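Local structure of isomerase/lactonizing enzyme (Agrobacterium tumefaciens, 1RVK) at residues 66-71 / 86-91. The protein is of unknown function but belongs to the enolase superfamily and probably acts as a magnesium-dependent isomerase or lactonizing enzyme. Residues are numbered along the deposited sequence; the frame is centred on the assembly and turned at random.
Sequences VKKVLI and AHWQRG
Across segments 66-71 and 86-91 the nearest CA atoms are those of V69 and W88, 9.7 Å apart. Residues 66-70 form the last turn of helix 59-70, in which L70 N bonds V66 O at 3.0 Å before I71 leaves helical geometry; residues 86-91 lie on helix 78-89 and the chain that follows it. Between these segments the gap is spanned by the indole of W88, which reaches both V69 and K68. Its CG lies anti to the carbonyl carbon (chi1 -76°), and the six-membered part of the ring leads toward the neighbouring helix. V69 CG2 comes to 3.5 Å from W88 CZ3 and 3.8 Å from W88 CE3, an oblique approach in which the valine and the indole run past one another, pointing opposite ways. Both helices belong to the N-terminal capping domain of the enolase superfamily, where a three-stranded antiparallel sheet is followed by a helical bundle, and the contact lies far out from the centre of the chain. V69 also touches L81, D84 and L85 of helix 78-89, and W88 continues that line of contacts, while F65 gives the indole a further neighbour. K68 adds its CB, which lies at the indole edge in the ring plane, 3.7 Å from W88 CH2. The rest of K68 runs extended away from the tryptophan, leaving its aliphatic root against the ring and carrying the ammonium group away from the indole.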
loop_
_atom_site.group_PDB
_atom_site.type_symbol
_atom_site.label_atom_id
_atom_site.label_comp_id
_atom_site.label_asym_id
_atom_site.label_seq_id
_atom_site.Cartn_x
_atom_site.Cartn_y
_atom_site.Cartn_z
ATOM N N VAL A 66 16.668 -16.169 -0.008
ATOM C CA VAL A 66 17.176 -15.016 -0.748
ATOM C C VAL A 66 18.613 -15.084 -1.254
ATOM O O VAL A 66 18.858 -14.838 -2.434
ATOM C CB VAL A 66 16.978 -13.718 0.058
ATOM C CG1 VAL A 66 17.391 -12.512 -0.782
ATOM C CG2 VAL A 66 15.514 -13.590 0.469
ATOM N N LYS A 67 19.566 -15.409 -0.388
ATOM C CA LYS A 67 20.953 -15.481 -0.839
ATOM C C LYS A 67 21.169 -16.556 -1.897
ATOM O O LYS A 67 21.899 -16.342 -2.861
ATOM C CB LYS A 67 21.891 -15.730 0.344
ATOM C CG LYS A 67 22.101 -14.499 1.202
ATOM C CD LYS A 67 23.091 -14.762 2.320
ATOM C CE LYS A 67 23.375 -13.488 3.096
ATOM N NZ LYS A 67 24.320 -13.715 4.228
ATOM N N LYS A 68 20.526 -17.706 -1.722
ATOM C CA LYS A 68 20.667 -18.805 -2.672
ATOM C C LYS A 68 20.206 -18.448 -4.079
ATOM O O LYS A 68 20.696 -19.003 -5.058
ATOM C CB LYS A 68 19.894 -20.030 -2.185
ATOM C CG LYS A 68 20.442 -20.653 -0.918
ATOM C CD LYS A 68 19.642 -21.895 -0.566
ATOM C CE LYS A 68 20.179 -22.580 0.674
ATOM N NZ LYS A 68 19.362 -23.782 1.000
ATOM N N VAL A 69 19.261 -17.521 -4.182
ATOM C CA VAL A 69 18.756 -17.109 -5.482
ATOM C C VAL A 69 19.549 -15.955 -6.090
ATOM O O VAL A 69 19.868 -15.975 -7.279
ATOM C CB VAL A 69 17.270 -16.676 -5.394
ATOM C CG1 VAL A 69 16.817 -16.066 -6.720
ATOM C CG2 VAL A 69 16.406 -17.873 -5.034
ATOM N N LEU A 70 19.883 -14.965 -5.266
ATOM C CA LEU A 70 20.583 -13.772 -5.741
ATOM C C LEU A 70 22.104 -13.782 -5.895
ATOM O O LEU A 70 22.619 -13.321 -6.905
ATOM C CB LEU A 70 20.216 -12.575 -4.860
ATOM C CG LEU A 70 18.755 -12.133 -4.764
ATOM C CD1 LEU A 70 18.686 -10.807 -4.013
ATOM C CD2 LEU A 70 18.165 -11.979 -6.147
ATOM N N ILE A 71 22.822 -14.278 -4.893
ATOM C CA ILE A 71 24.281 -14.271 -4.944
ATOM C C ILE A 71 24.872 -14.899 -6.201
ATOM O O ILE A 71 24.564 -16.041 -6.541
ATOM C CB ILE A 71 24.885 -14.964 -3.699
ATOM C CG1 ILE A 71 24.423 -14.240 -2.429
ATOM C CG2 ILE A 71 26.411 -14.940 -3.770
ATOM C CD1 ILE A 71 24.905 -12.803 -2.325
ATOM N N ALA A 86 9.575 -17.190 -6.580
ATOM C CA ALA A 86 8.174 -17.603 -6.607
ATOM C C ALA A 86 8.068 -19.126 -6.607
ATOM O O ALA A 86 7.204 -19.703 -5.950
ATOM C CB ALA A 86 7.482 -17.028 -7.846
ATOM N N HIS A 87 8.966 -19.766 -7.347
ATOM C CA HIS A 87 9.005 -21.216 -7.465
ATOM C C HIS A 87 9.305 -21.914 -6.139
ATOM O O HIS A 87 8.901 -23.056 -5.932
ATOM C CB HIS A 87 10.057 -21.602 -8.517
ATOM C CG HIS A 87 10.423 -23.055 -8.518
ATOM N ND1 HIS A 87 11.731 -23.489 -8.573
ATOM C CD2 HIS A 87 9.658 -24.171 -8.473
ATOM C CE1 HIS A 87 11.756 -24.810 -8.557
ATOM N NE2 HIS A 87 10.511 -25.249 -8.496
ATOM N N TRP A 88 10.009 -21.231 -5.239
ATOM C CA TRP A 88 10.366 -21.818 -3.947
ATOM C C TRP A 88 9.366 -21.562 -2.826
ATOM O O TRP A 88 9.521 -22.090 -1.725
ATOM C CB TRP A 88 11.741 -21.306 -3.496
ATOM C CG TRP A 88 12.904 -21.937 -4.205
ATOM C CD1 TRP A 88 12.858 -22.895 -5.180
ATOM C CD2 TRP A 88 14.292 -21.668 -3.972
ATOM N NE1 TRP A 88 14.134 -23.240 -5.567
ATOM C CE2 TRP A 88 15.032 -22.502 -4.839
ATOM C CE3 TRP A 88 14.982 -20.804 -3.110
ATOM C CZ2 TRP A 88 16.432 -22.496 -4.871
ATOM C CZ3 TRP A 88 16.375 -20.799 -3.140
ATOM C CH2 TRP A 88 17.082 -21.642 -4.018
ATOM N N GLN A 89 8.344 -20.758 -3.094
ATOM C CA GLN A 89 7.363 -20.453 -2.057
ATOM C C GLN A 89 6.570 -21.667 -1.600
ATOM O O GLN A 89 6.414 -21.901 -0.404
ATOM C CB GLN A 89 6.391 -19.378 -2.544
ATOM C CG GLN A 89 7.010 -18.005 -2.678
ATOM C CD GLN A 89 5.977 -16.948 -3.008
ATOM O OE1 GLN A 89 5.435 -16.919 -4.110
ATOM N NE2 GLN A 89 5.689 -16.084 -2.043
ATOM N N ARG A 90 6.069 -22.436 -2.558
ATOM C CA ARG A 90 5.266 -23.610 -2.252
ATOM C C ARG A 90 5.917 -24.555 -1.243
ATOM O O ARG A 90 5.255 -25.035 -0.315
ATOM C CB ARG A 90 4.948 -24.366 -3.546
ATOM C CG ARG A 90 4.067 -25.595 -3.355
ATOM C CD ARG A 90 3.823 -26.299 -4.677
ATOM N NE ARG A 90 2.904 -27.424 -4.527
ATOM C CZ ARG A 90 3.187 -28.540 -3.865
ATOM N NH1 ARG A 90 2.281 -29.504 -3.782
ATOM N NH2 ARG A 90 4.377 -28.699 -3.297
ATOM N N GLY A 91 7.211 -24.812 -1.408
ATOM C CA GLY A 91 7.889 -25.720 -0.496
ATOM C C GLY A 91 8.622 -25.072 0.663
ATOM O O GLY A 91 9.411 -25.735 1.330
#